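Long-range contacts in nodulation fucosyltransferase NodZ (Bradyrhizobium sp., PDB 3SIW), which belongs to the GT-B clan of glycosyltransferase folds, with two Rossmann-like halves and GDP bound in the cleft between them: residues S9-G14 and D129-W134; C44-P49 and M259-G264; S170-H175 and L211-P216; K218-T223 and Y272-C277. All coordinates share one frame; numbering follows the deposited sequence.

In the fold
Contact 4 is the fully buried one, made of carbon and sulfur between a strand and the end of a helix; contacts 1 to 3 are partly buried and mix polar bonds with packing. Contact 1 joins the end of strand 6-10 and the loop after it to the loop following strand 125-128, through salt bridges and water. It touches contact 2, where R12 O probably accepts a hydrogen bond from C44 N, and contact 2 carries that half across to helix 258-274. The same helix ends in contact 4, whose strand 217-223 pairs with strand 170-176 of contact 3. Contact 3 is made near the surface by backbone and serine bonds, yet H175 in its strand reaches GDP.

Contact 1: S9-G14 and D129-W134. With GDP (guanosine-5'-diphosphate), chain B.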
# COMPACT_ATOMS: atom_id res chain seq x y z
N SER A 9 0.71 -14.15 -3.98
CA SER A 9 0.12 -12.92 -3.42
C SER A 9 -0.73 -12.27 -4.53
O SER A 9 -0.20 -11.77 -5.51
CB SER A 9 1.21 -11.94 -2.96
OG SER A 9 0.61 -10.80 -2.37
N ARG A 10 -2.05 -12.35 -4.40
CA ARG A 10 -2.96 -11.77 -5.38
C ARG A 10 -3.63 -10.59 -4.71
O ARG A 10 -4.21 -10.72 -3.60
CB ARG A 10 -4.02 -12.77 -5.85
CG ARG A 10 -3.51 -14.17 -6.05
CD ARG A 10 -4.49 -15.01 -6.85
NE ARG A 10 -4.59 -14.49 -8.22
CZ ARG A 10 -5.70 -14.09 -8.81
NH1 ARG A 10 -6.87 -14.16 -8.18
NH2 ARG A 10 -5.63 -13.61 -10.05
N ARG A 11 -3.58 -9.43 -5.37
CA ARG A 11 -4.28 -8.25 -4.83
C ARG A 11 -4.40 -7.25 -5.96
O ARG A 11 -3.51 -7.17 -6.83
CB ARG A 11 -3.52 -7.63 -3.66
CG ARG A 11 -4.41 -6.94 -2.66
CD ARG A 11 -5.09 -7.91 -1.73
NE ARG A 11 -6.08 -7.16 -0.95
CZ ARG A 11 -7.39 -7.39 -0.87
NH1 ARG A 11 -7.96 -8.45 -1.45
NH2 ARG A 11 -8.12 -6.57 -0.14
N ARG A 12 -5.57 -6.63 -6.02
CA ARG A 12 -5.99 -5.84 -7.16
C ARG A 12 -6.59 -4.50 -6.74
O ARG A 12 -7.23 -3.81 -7.58
CB ARG A 12 -7.02 -6.65 -7.94
CG ARG A 12 -6.50 -7.96 -8.48
CD ARG A 12 -7.66 -8.82 -8.98
NE ARG A 12 -8.60 -9.22 -7.96
CZ ARG A 12 -8.35 -10.12 -7.01
NH1 ARG A 12 -7.18 -10.74 -6.97
NH2 ARG A 12 -9.29 -10.42 -6.13
N THR A 13 -6.34 -4.09 -5.49
CA THR A 13 -6.91 -2.88 -4.93
C THR A 13 -5.84 -1.76 -4.93
O THR A 13 -4.91 -1.75 -5.74
CB THR A 13 -7.43 -3.20 -3.50
OG1 THR A 13 -6.38 -3.74 -2.69
CG2 THR A 13 -8.52 -4.22 -3.57
N GLY A 14 -5.95 -0.82 -4.01
CA GLY A 14 -4.99 0.24 -3.96
C GLY A 14 -3.63 -0.26 -3.54
O GLY A 14 -3.52 -1.30 -2.87
N ASP A 129 -5.48 -14.42 -1.61
CA ASP A 129 -6.35 -13.59 -2.49
C ASP A 129 -7.42 -12.95 -1.61
O ASP A 129 -8.63 -13.09 -1.83
CB ASP A 129 -6.97 -14.47 -3.57
CG ASP A 129 -7.51 -13.70 -4.71
OD1 ASP A 129 -7.54 -12.42 -4.65
OD2 ASP A 129 -7.90 -14.37 -5.72
N ALA A 130 -6.90 -12.29 -0.56
CA ALA A 130 -7.68 -11.63 0.47
C ALA A 130 -6.80 -10.53 1.02
O ALA A 130 -5.59 -10.48 0.74
CB ALA A 130 -8.05 -12.56 1.54
N CYS A 131 -7.40 -9.64 1.78
CA CYS A 131 -6.70 -8.58 2.44
C CYS A 131 -5.83 -9.18 3.57
O CYS A 131 -6.35 -9.79 4.48
CB CYS A 131 -7.66 -7.60 3.09
SG CYS A 131 -6.70 -6.15 3.75
N LEU A 132 -4.53 -8.99 3.50
CA LEU A 132 -3.64 -9.46 4.58
C LEU A 132 -2.97 -8.30 5.30
O LEU A 132 -1.86 -8.45 5.89
CB LEU A 132 -2.63 -10.48 4.07
CG LEU A 132 -3.22 -11.80 3.59
CD1 LEU A 132 -2.08 -12.69 2.99
CD2 LEU A 132 -4.01 -12.51 4.73
N MET A 133 -3.66 -7.16 5.33
CA MET A 133 -3.20 -6.07 6.16
C MET A 133 -3.20 -6.57 7.59
O MET A 133 -4.02 -7.37 7.94
CB MET A 133 -4.10 -4.83 6.00
CG MET A 133 -3.82 -4.16 4.64
SD MET A 133 -5.17 -3.02 4.21
CE MET A 133 -5.43 -2.11 5.75
N TRP A 134 -2.24 -6.09 8.39
CA TRP A 134 -2.05 -6.49 9.79
C TRP A 134 -1.62 -7.96 10.00
O TRP A 134 -1.63 -8.44 11.13
CB TRP A 134 -3.25 -6.17 10.69
CG TRP A 134 -3.72 -4.75 10.58
CD1 TRP A 134 -4.78 -4.30 9.85
CD2 TRP A 134 -3.11 -3.61 11.16
NE1 TRP A 134 -4.89 -2.94 9.98
CE2 TRP A 134 -3.88 -2.49 10.77
CE3 TRP A 134 -2.01 -3.42 12.00
CZ2 TRP A 134 -3.58 -1.19 11.19
CZ3 TRP A 134 -1.71 -2.14 12.42
CH2 TRP A 134 -2.51 -1.04 12.02
PB GDP B . -7.21 2.80 1.42
O1B GDP B . -6.99 1.72 2.64
O2B GDP B . -7.58 4.24 1.72
O3B GDP B . -8.33 2.11 0.48
O3A GDP B . -5.69 2.85 0.70
PA GDP B . -5.12 2.00 -0.55
O1A GDP B . -3.79 2.61 -0.95
O2A GDP B . -5.15 0.55 -0.34
O5' GDP B . -6.32 2.39 -1.68
C5' GDP B . -6.54 3.75 -2.01
C4' GDP B . -6.32 4.03 -3.47
O4' GDP B . -7.13 5.22 -3.83
C3' GDP B . -4.89 4.52 -3.48
O3' GDP B . -3.91 3.51 -3.67
C2' GDP B . -4.93 5.42 -4.71
O2' GDP B . -4.97 4.62 -5.94
C1' GDP B . -6.26 6.19 -4.47
N9 GDP B . -5.96 7.29 -3.53
C8 GDP B . -6.36 7.43 -2.24
N7 GDP B . -5.83 8.57 -1.75
C5 GDP B . -5.05 9.12 -2.69
C6 GDP B . -4.26 10.27 -2.77
O6 GDP B . -4.12 11.04 -1.82
N1 GDP B . -3.55 10.54 -3.96
C2 GDP B . -3.68 9.68 -5.05
N2 GDP B . -3.03 9.93 -6.21
N3 GDP B . -4.48 8.61 -4.95
C4 GDP B . -5.14 8.30 -3.82
O HOH W 1 -3.46 -11.17 -0.80
O HOH W 2 -6.97 -10.32 -3.31
O HOH W 3 -10.03 -10.89 -3.16
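R11 lies along the backbone of A130 and C131 and can be followed outward. Its chain bends about the CB-CG bond (chi2 79°), and the first contact comes at CD, 3.6 Å from A130 O. NE follows at 3.7 Å from C131 CA. The flat tip then lies over the A130-C131 peptide, with C131 N above the centre of one guanidinium face and T13 CG2 over the opposite face. NH1 stands 3.4 Å from A130 C, and NH2 the same distance from C131 CB; NH2 is also salt-bridged to D17 of helix 15-32. D129 takes the other two arginines. R12 grips it end-on, NH1 at 2.9 Å and NH2 at 3.0 Å from the same OD1, in the guanidinium plane and on the syn side of the carboxylate. In the conformer modelled, R10 NH1 meets OD2 at 2.7 Å from above the carboxylate plane, while its NE pairs with D39. One water accepts from R11 NH1 and lies within bonding distance of R10 O and D129 OD1. The whole is a salt-bridge network at the C-terminal ends of neighbouring parallel strands 6-10 and 125-128, in the N-terminal Rossmann-like half of a GT-B fold.

Contact 2: C44-P49 and M259-G264. With GDP (guanosine-5'-diphosphate), chain B.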
# COMPACT_ATOMS: atom_id res chain seq x y z
N CYS A 44 -6.91 -2.74 -10.49
CA CYS A 44 -7.72 -1.56 -10.80
C CYS A 44 -6.98 -0.51 -11.62
O CYS A 44 -7.61 0.35 -12.18
CB CYS A 44 -8.25 -0.93 -9.51
SG CYS A 44 -6.99 -0.37 -8.33
N TYR A 45 -5.65 -0.53 -11.66
CA TYR A 45 -4.92 0.46 -12.48
C TYR A 45 -4.52 0.03 -13.91
O TYR A 45 -3.92 0.83 -14.64
CB TYR A 45 -3.63 0.85 -11.79
CG TYR A 45 -3.76 1.27 -10.34
CD1 TYR A 45 -4.27 2.54 -9.99
CD2 TYR A 45 -3.39 0.42 -9.35
CE1 TYR A 45 -4.34 2.92 -8.58
CE2 TYR A 45 -3.46 0.77 -8.01
CZ TYR A 45 -3.92 2.02 -7.63
OH TYR A 45 -3.93 2.27 -6.26
N VAL A 46 -4.81 -1.20 -14.28
CA VAL A 46 -4.39 -1.75 -15.57
C VAL A 46 -5.66 -2.16 -16.34
O VAL A 46 -6.49 -2.91 -15.80
CB VAL A 46 -3.41 -2.91 -15.29
CG1 VAL A 46 -3.13 -3.77 -16.50
CG2 VAL A 46 -2.09 -2.27 -14.77
N GLU A 47 -5.82 -1.70 -17.58
CA GLU A 47 -7.04 -2.02 -18.35
C GLU A 47 -7.10 -3.49 -18.78
O GLU A 47 -8.18 -4.09 -18.80
CB GLU A 47 -7.16 -1.11 -19.57
CG GLU A 47 -8.48 -1.29 -20.33
CD GLU A 47 -8.65 -0.28 -21.44
OE1 GLU A 47 -7.62 0.23 -21.93
OE2 GLU A 47 -9.81 -0.01 -21.82
N GLN A 48 -5.95 -4.09 -19.08
CA GLN A 48 -5.93 -5.46 -19.64
C GLN A 48 -6.14 -6.45 -18.48
O GLN A 48 -5.44 -6.38 -17.51
CB GLN A 48 -4.57 -5.68 -20.35
CG GLN A 48 -4.39 -4.82 -21.58
CD GLN A 48 -4.00 -3.34 -21.28
OE1 GLN A 48 -3.68 -2.95 -20.12
NE2 GLN A 48 -4.03 -2.51 -22.33
N PRO A 49 -7.13 -7.37 -18.55
CA PRO A 49 -7.33 -8.15 -17.32
C PRO A 49 -6.31 -9.25 -17.02
O PRO A 49 -6.29 -9.74 -15.87
CB PRO A 49 -8.71 -8.80 -17.56
CG PRO A 49 -8.83 -8.89 -19.00
CD PRO A 49 -8.14 -7.66 -19.56
N MET A 259 -4.68 6.13 -19.07
CA MET A 259 -5.21 6.83 -17.87
C MET A 259 -5.17 5.95 -16.59
O MET A 259 -5.04 6.47 -15.47
CB MET A 259 -6.65 7.30 -18.14
CG MET A 259 -6.98 8.71 -17.69
SD MET A 259 -8.34 9.38 -18.68
CE MET A 259 -7.61 9.46 -20.31
N GLY A 260 -5.34 4.62 -16.72
CA GLY A 260 -5.19 3.73 -15.54
C GLY A 260 -3.76 3.74 -15.02
O GLY A 260 -3.52 3.88 -13.84
N ILE A 261 -2.79 3.57 -15.92
CA ILE A 261 -1.40 3.60 -15.52
C ILE A 261 -0.99 4.96 -14.97
O ILE A 261 -0.24 5.03 -13.98
CB ILE A 261 -0.44 3.24 -16.68
CG1 ILE A 261 -0.68 1.81 -17.18
CG2 ILE A 261 0.98 3.33 -16.21
CD1 ILE A 261 -0.43 0.79 -16.14
N GLU A 262 -1.47 6.05 -15.59
CA GLU A 262 -1.15 7.38 -15.00
C GLU A 262 -1.77 7.53 -13.62
O GLU A 262 -1.16 8.12 -12.74
CB GLU A 262 -1.62 8.54 -15.88
CG GLU A 262 -1.26 9.92 -15.31
CD GLU A 262 0.22 10.03 -14.91
OE1 GLU A 262 1.10 9.80 -15.78
OE2 GLU A 262 0.51 10.34 -13.74
N GLY A 263 -3.00 7.03 -13.43
CA GLY A 263 -3.60 7.02 -12.08
C GLY A 263 -2.72 6.26 -11.07
O GLY A 263 -2.50 6.70 -9.95
N GLY A 264 -2.21 5.11 -11.47
CA GLY A 264 -1.36 4.32 -10.60
C GLY A 264 -0.07 5.04 -10.26
O GLY A 264 0.33 5.09 -9.11
PB GDP B . -7.21 2.80 1.42
O1B GDP B . -6.99 1.72 2.64
O2B GDP B . -7.58 4.24 1.72
O3B GDP B . -8.33 2.11 0.48
O3A GDP B . -5.69 2.85 0.70
PA GDP B . -5.12 2.00 -0.55
O1A GDP B . -3.79 2.61 -0.95
O2A GDP B . -5.15 0.55 -0.34
O5' GDP B . -6.32 2.39 -1.68
C5' GDP B . -6.54 3.75 -2.01
C4' GDP B . -6.32 4.03 -3.47
O4' GDP B . -7.13 5.22 -3.83
C3' GDP B . -4.89 4.52 -3.48
O3' GDP B . -3.91 3.51 -3.67
C2' GDP B . -4.93 5.42 -4.71
O2' GDP B . -4.97 4.62 -5.94
C1' GDP B . -6.26 6.19 -4.47
N9 GDP B . -5.96 7.29 -3.53
C8 GDP B . -6.36 7.43 -2.24
N7 GDP B . -5.83 8.57 -1.75
C5 GDP B . -5.05 9.12 -2.69
C6 GDP B . -4.26 10.27 -2.77
O6 GDP B . -4.12 11.04 -1.82
N1 GDP B . -3.55 10.54 -3.96
C2 GDP B . -3.68 9.68 -5.05
N2 GDP B . -3.03 9.93 -6.21
N3 GDP B . -4.48 8.61 -4.95
C4 GDP B . -5.14 8.30 -3.82
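At the GDP-binding cleft of the GT-B fold, Y45, in a loop of the N-terminal half, lies against the glycine-rich turn G260-G264 of helix 258-274 from the C-terminal half. The contact is thus a bridge between the halves, made beside the nucleotide. The backbones come close because G260 has no side chain: Y45 O sits 2.9 Å from G260 C. I261 N is also near that oxygen, but the angle is poor for a bond. Y45 O and G260 O, two acceptors, are 3.2 Å apart, brought together by packing and not by a bond. Y45 CG is set anti to the carbonyl carbon (chi1 -50°), which sends the ring past G264, where Y45 CD1 comes to 3.5 Å from G264 CA. C44 SG lies over the centre of one ring face, 3.7 Å above the plane, and the ring also stacks with F15; these neighbours should hold it in a fixed orientation. Farther along the loop, V46 and I261 run alongside each other, CG2 of V46 3.7 Å from CD1 of I261. Both side chains rest on F57 of helix 54-57, which extends this apolar patch. At the far end of the tyrosine, the hydroxyl is bonded to F15 N and, in the plane of the ring, Y45 OH and GDP O2' share a hydrogen bond of 2.6 Å.

Contact 3: S170-H175 and L211-P216; sequences SIIGVH and LSYPKP. With GDP (guanosine-5'-diphosphate), chain B.
The Y213 ring, in the return loop of a beta-alpha-beta unit, meets two side chains of strand 170-176: S170 CB lies 3.7 Å from its CD1, and I172 CG1 lies 4.0 Å from its CZ, the isoleucine crossing the tyrosine at about a right angle. R299 adds a cation-pi contact to the ring, and the hydroxyl is held by hydrogen bonds to A208 O and T279 OG1, so both the ring and its polar tip are fixed. The second flat group, H175, stands at the far end of the strand, stacked on F289. GDP lies at its edge, C8 in the ring plane, and NE2 donates an almost straight bond of 2.8 Å to GDP N7 (170°). The unit, in the C-terminal Rossmann-like half, comprises strand 170-176, helix 193-209 and the parallel neighbour 217-223. Loop 211-216 closes the return from the helix, turning across the start of the first strand. Here S170 N donates to P216 O at 2.9 Å. The side chain points to the loop as well. S170 OG is set beside its own backbone nitrogen (chi1 -74°), with P214 CD 3.6 Å away, and it accepts a hydrogen bond of 3.2 Å from K215 N.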
# COMPACT_ATOMS: atom_id res chain seq x y z
N SER A 170 10.38 21.83 5.92
CA SER A 170 9.76 20.82 6.74
C SER A 170 8.35 20.69 6.24
O SER A 170 7.55 21.63 6.37
CB SER A 170 9.74 21.25 8.22
OG SER A 170 11.04 21.14 8.79
N ILE A 171 8.00 19.53 5.72
CA ILE A 171 6.70 19.34 5.09
C ILE A 171 5.69 18.63 5.99
O ILE A 171 5.95 17.60 6.58
CB ILE A 171 6.83 18.59 3.77
CG1 ILE A 171 7.79 19.33 2.83
CG2 ILE A 171 5.43 18.35 3.09
CD1 ILE A 171 7.47 20.80 2.51
N ILE A 172 4.50 19.20 6.06
CA ILE A 172 3.40 18.56 6.69
C ILE A 172 2.59 17.93 5.57
O ILE A 172 2.03 18.62 4.77
CB ILE A 172 2.52 19.58 7.48
CG1 ILE A 172 3.33 20.25 8.60
CG2 ILE A 172 1.32 18.84 8.11
CD1 ILE A 172 2.66 21.49 9.20
N GLY A 173 2.52 16.60 5.55
CA GLY A 173 1.72 15.87 4.56
C GLY A 173 0.33 15.60 5.07
O GLY A 173 0.12 15.24 6.27
N VAL A 174 -0.63 15.81 4.21
CA VAL A 174 -2.02 15.62 4.60
C VAL A 174 -2.65 14.70 3.58
O VAL A 174 -2.68 15.02 2.41
CB VAL A 174 -2.83 16.96 4.68
CG1 VAL A 174 -4.18 16.73 5.29
CG2 VAL A 174 -2.06 18.01 5.49
N HIS A 175 -3.15 13.59 4.05
CA HIS A 175 -3.89 12.69 3.24
C HIS A 175 -5.35 12.81 3.61
O HIS A 175 -5.77 12.59 4.75
CB HIS A 175 -3.42 11.22 3.42
CG HIS A 175 -4.17 10.26 2.56
ND1 HIS A 175 -4.77 9.13 3.05
CD2 HIS A 175 -4.43 10.28 1.22
CE1 HIS A 175 -5.34 8.47 2.06
NE2 HIS A 175 -5.15 9.15 0.94
N LEU A 211 3.34 22.91 15.82
CA LEU A 211 4.52 22.21 16.29
C LEU A 211 5.78 22.91 15.80
O LEU A 211 5.71 23.72 14.90
CB LEU A 211 4.53 20.75 15.84
CG LEU A 211 3.33 19.92 16.31
CD1 LEU A 211 3.34 18.56 15.57
CD2 LEU A 211 3.19 19.73 17.81
N SER A 212 6.92 22.59 16.40
CA SER A 212 8.20 23.17 16.00
C SER A 212 8.88 22.30 14.94
O SER A 212 8.92 21.07 15.04
CB SER A 212 9.13 23.34 17.21
OG SER A 212 8.67 24.42 18.00
N TYR A 213 9.42 22.96 13.93
CA TYR A 213 10.11 22.29 12.86
C TYR A 213 11.45 22.95 12.65
O TYR A 213 11.58 24.15 12.86
CB TYR A 213 9.29 22.41 11.58
CG TYR A 213 7.98 21.67 11.67
CD1 TYR A 213 7.88 20.34 11.31
CD2 TYR A 213 6.86 22.30 12.16
CE1 TYR A 213 6.67 19.66 11.42
CE2 TYR A 213 5.66 21.64 12.30
CZ TYR A 213 5.56 20.32 11.90
OH TYR A 213 4.35 19.68 12.06
N PRO A 214 12.45 22.19 12.18
CA PRO A 214 13.76 22.83 11.98
C PRO A 214 13.87 23.73 10.75
O PRO A 214 14.72 24.61 10.74
CB PRO A 214 14.72 21.63 11.86
CG PRO A 214 13.88 20.51 11.43
CD PRO A 214 12.53 20.73 12.09
N LYS A 215 13.03 23.52 9.73
CA LYS A 215 13.07 24.26 8.46
C LYS A 215 11.72 24.92 8.20
O LYS A 215 10.73 24.56 8.84
CB LYS A 215 13.42 23.28 7.33
CG LYS A 215 14.87 22.72 7.41
CD LYS A 215 15.09 21.47 6.50
CE LYS A 215 16.56 20.96 6.64
NZ LYS A 215 17.15 20.22 5.45
N PRO A 216 11.65 25.86 7.25
CA PRO A 216 10.34 26.48 6.96
C PRO A 216 9.28 25.50 6.47
O PRO A 216 9.57 24.60 5.71
CB PRO A 216 10.66 27.55 5.90
CG PRO A 216 12.19 27.71 5.96
CD PRO A 216 12.74 26.41 6.42
PB GDP B . -7.21 2.80 1.42
O1B GDP B . -6.99 1.72 2.64
O2B GDP B . -7.58 4.24 1.72
O3B GDP B . -8.33 2.11 0.48
O3A GDP B . -5.69 2.85 0.70
PA GDP B . -5.12 2.00 -0.55
O1A GDP B . -3.79 2.61 -0.95
O2A GDP B . -5.15 0.55 -0.34
O5' GDP B . -6.32 2.39 -1.68
C5' GDP B . -6.54 3.75 -2.01
C4' GDP B . -6.32 4.03 -3.47
O4' GDP B . -7.13 5.22 -3.83
C3' GDP B . -4.89 4.52 -3.48
O3' GDP B . -3.91 3.51 -3.67
C2' GDP B . -4.93 5.42 -4.71
O2' GDP B . -4.97 4.62 -5.94
C1' GDP B . -6.26 6.19 -4.47
N9 GDP B . -5.96 7.29 -3.53
C8 GDP B . -6.36 7.43 -2.24
N7 GDP B . -5.83 8.57 -1.75
C5 GDP B . -5.05 9.12 -2.69
C6 GDP B . -4.26 10.27 -2.77
O6 GDP B . -4.12 11.04 -1.82
N1 GDP B . -3.55 10.54 -3.96
C2 GDP B . -3.68 9.68 -5.05
N2 GDP B . -3.03 9.93 -6.21
N3 GDP B . -4.48 8.61 -4.95
C4 GDP B . -5.14 8.30 -3.82

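Contact 4: K218-T223 and Y272-C277. With GDP (guanosine-5'-diphosphate), chain B.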
# COMPACT_ATOMS: atom_id res chain seq x y z
N LYS A 218 5.90 23.82 4.79
CA LYS A 218 4.92 23.82 3.71
C LYS A 218 3.93 22.69 3.98
O LYS A 218 4.23 21.76 4.76
CB LYS A 218 5.56 23.72 2.32
CG LYS A 218 6.51 24.89 1.98
CD LYS A 218 7.29 24.70 0.63
CE LYS A 218 6.41 24.29 -0.57
NZ LYS A 218 7.13 24.31 -1.91
N VAL A 219 2.76 22.78 3.37
CA VAL A 219 1.76 21.74 3.46
C VAL A 219 1.62 21.00 2.13
O VAL A 219 1.25 21.58 1.11
CB VAL A 219 0.39 22.31 3.97
CG1 VAL A 219 -0.68 21.24 3.98
CG2 VAL A 219 0.56 22.95 5.37
N PHE A 220 1.86 19.69 2.15
CA PHE A 220 1.66 18.81 0.99
C PHE A 220 0.31 18.09 1.11
O PHE A 220 0.12 17.31 2.04
CB PHE A 220 2.82 17.82 0.95
CG PHE A 220 2.70 16.77 -0.10
CD1 PHE A 220 2.42 17.11 -1.38
CD2 PHE A 220 2.86 15.47 0.20
CE1 PHE A 220 2.32 16.16 -2.38
CE2 PHE A 220 2.77 14.52 -0.79
CZ PHE A 220 2.48 14.86 -2.07
N LEU A 221 -0.63 18.38 0.22
CA LEU A 221 -1.91 17.73 0.22
C LEU A 221 -2.03 16.63 -0.82
O LEU A 221 -1.75 16.85 -2.03
CB LEU A 221 -2.97 18.77 -0.08
CG LEU A 221 -4.42 18.37 -0.03
CD1 LEU A 221 -4.76 17.81 1.35
CD2 LEU A 221 -5.26 19.62 -0.33
N CYS A 222 -2.45 15.46 -0.36
CA CYS A 222 -2.76 14.31 -1.21
C CYS A 222 -4.22 13.97 -0.99
O CYS A 222 -4.61 13.57 0.08
CB CYS A 222 -1.90 13.10 -0.84
SG CYS A 222 -0.18 13.45 -1.04
N THR A 223 -5.02 14.14 -2.02
CA THR A 223 -6.41 13.89 -1.88
C THR A 223 -6.88 13.39 -3.20
O THR A 223 -6.27 13.67 -4.24
CB THR A 223 -7.19 15.16 -1.51
OG1 THR A 223 -8.57 14.86 -1.41
CG2 THR A 223 -6.98 16.31 -2.54
N TYR A 272 4.79 7.74 -1.78
CA TYR A 272 6.22 7.85 -1.50
C TYR A 272 6.63 9.21 -0.97
O TYR A 272 7.46 9.29 -0.07
CB TYR A 272 7.04 7.43 -2.73
CG TYR A 272 7.20 5.91 -2.83
CD1 TYR A 272 6.11 5.08 -3.11
CD2 TYR A 272 8.44 5.29 -2.64
CE1 TYR A 272 6.25 3.71 -3.22
CE2 TYR A 272 8.58 3.90 -2.75
CZ TYR A 272 7.51 3.12 -3.05
OH TYR A 272 7.60 1.75 -3.16
N LEU A 273 6.05 10.27 -1.51
CA LEU A 273 6.30 11.62 -1.02
C LEU A 273 5.77 11.85 0.37
O LEU A 273 6.39 12.53 1.16
CB LEU A 273 5.82 12.67 -2.00
CG LEU A 273 6.67 12.87 -3.28
CD1 LEU A 273 5.90 13.75 -4.22
CD2 LEU A 273 8.09 13.37 -3.00
N LEU A 274 4.61 11.30 0.68
CA LEU A 274 4.11 11.40 2.02
C LEU A 274 5.12 10.85 3.06
O LEU A 274 5.25 11.40 4.18
CB LEU A 274 2.78 10.70 2.13
CG LEU A 274 1.56 11.45 1.60
CD1 LEU A 274 0.42 10.46 1.52
CD2 LEU A 274 1.17 12.62 2.63
N ALA A 275 5.84 9.77 2.70
CA ALA A 275 6.85 9.16 3.56
C ALA A 275 8.11 10.01 3.74
O ALA A 275 8.98 9.64 4.50
CB ALA A 275 7.20 7.69 3.04
N ARG A 276 8.22 11.12 3.01
CA ARG A 276 9.32 12.09 3.16
C ARG A 276 8.95 13.34 3.99
O ARG A 276 9.76 14.25 4.19
CB ARG A 276 9.79 12.57 1.79
CG ARG A 276 10.04 11.50 0.69
CD ARG A 276 11.24 10.60 0.95
NE ARG A 276 12.33 11.26 1.64
CZ ARG A 276 13.42 11.77 1.05
NH1 ARG A 276 13.55 11.74 -0.27
NH2 ARG A 276 14.36 12.34 1.79
N CYS A 277 7.75 13.36 4.54
CA CYS A 277 7.27 14.50 5.34
C CYS A 277 7.79 14.43 6.77
O CYS A 277 8.24 13.36 7.24
CB CYS A 277 5.72 14.53 5.29
SG CYS A 277 5.12 14.86 3.60
PB GDP B . -7.21 2.80 1.42
O1B GDP B . -6.99 1.72 2.64
O2B GDP B . -7.58 4.24 1.72
O3B GDP B . -8.33 2.11 0.48
O3A GDP B . -5.69 2.85 0.70
PA GDP B . -5.12 2.00 -0.55
O1A GDP B . -3.79 2.61 -0.95
O2A GDP B . -5.15 0.55 -0.34
O5' GDP B . -6.32 2.39 -1.68
C5' GDP B . -6.54 3.75 -2.01
C4' GDP B . -6.32 4.03 -3.47
O4' GDP B . -7.13 5.22 -3.83
C3' GDP B . -4.89 4.52 -3.48
O3' GDP B . -3.91 3.51 -3.67
C2' GDP B . -4.93 5.42 -4.71
O2' GDP B . -4.97 4.62 -5.94
C1' GDP B . -6.26 6.19 -4.47
N9 GDP B . -5.96 7.29 -3.53
C8 GDP B . -6.36 7.43 -2.24
N7 GDP B . -5.83 8.57 -1.75
C5 GDP B . -5.05 9.12 -2.69
C6 GDP B . -4.26 10.27 -2.77
O6 GDP B . -4.12 11.04 -1.82
N1 GDP B . -3.55 10.54 -3.96
C2 GDP B . -3.68 9.68 -5.05
N2 GDP B . -3.03 9.93 -6.21
N3 GDP B . -4.48 8.61 -4.95
C4 GDP B . -5.14 8.30 -3.82
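F220 and C222, alternate residues on one side of strand 217-223, pack against L273 and L274 at the end of helix 258-274, and the close part of the contact lies here. F220 CG is anti to the backbone N (chi1 174°), which carries the ring out from the sheet to the helix; CE2 comes to 3.8 Å from L273 CB, and L274 N faces the ring edge, near its plane. Both leucines cross the phenylalanine at about a right angle. Two residues along the strand, C222 SG, turned anti to its carbonyl carbon, meets L274 CG at 3.7 Å, with the two leucine methyls slightly farther off. The packing is looser where the chain leaves the helix. There a type I turn from L274 to C277 brings the second cysteine back, but its SG stays 4.1 Å from F220 CD2 and 5.4 Å from the ring centroid, a sulfur-aromatic contact well off the ring normal. R276, in that turn, is exposed to solvent. F166 meets the F220 ring edge-to-face, and F240 lies close by, its plane at about 30° to it. Across the strand from the helix, L221 packs on helix 226-235. At the other end C222 CB lies 3.2 Å from GDP O6. A parallel strand covered by helices, with its C-terminal end at the nucleotide, is characteristic of the Rossmann-like C-terminal half of the GT-B fold.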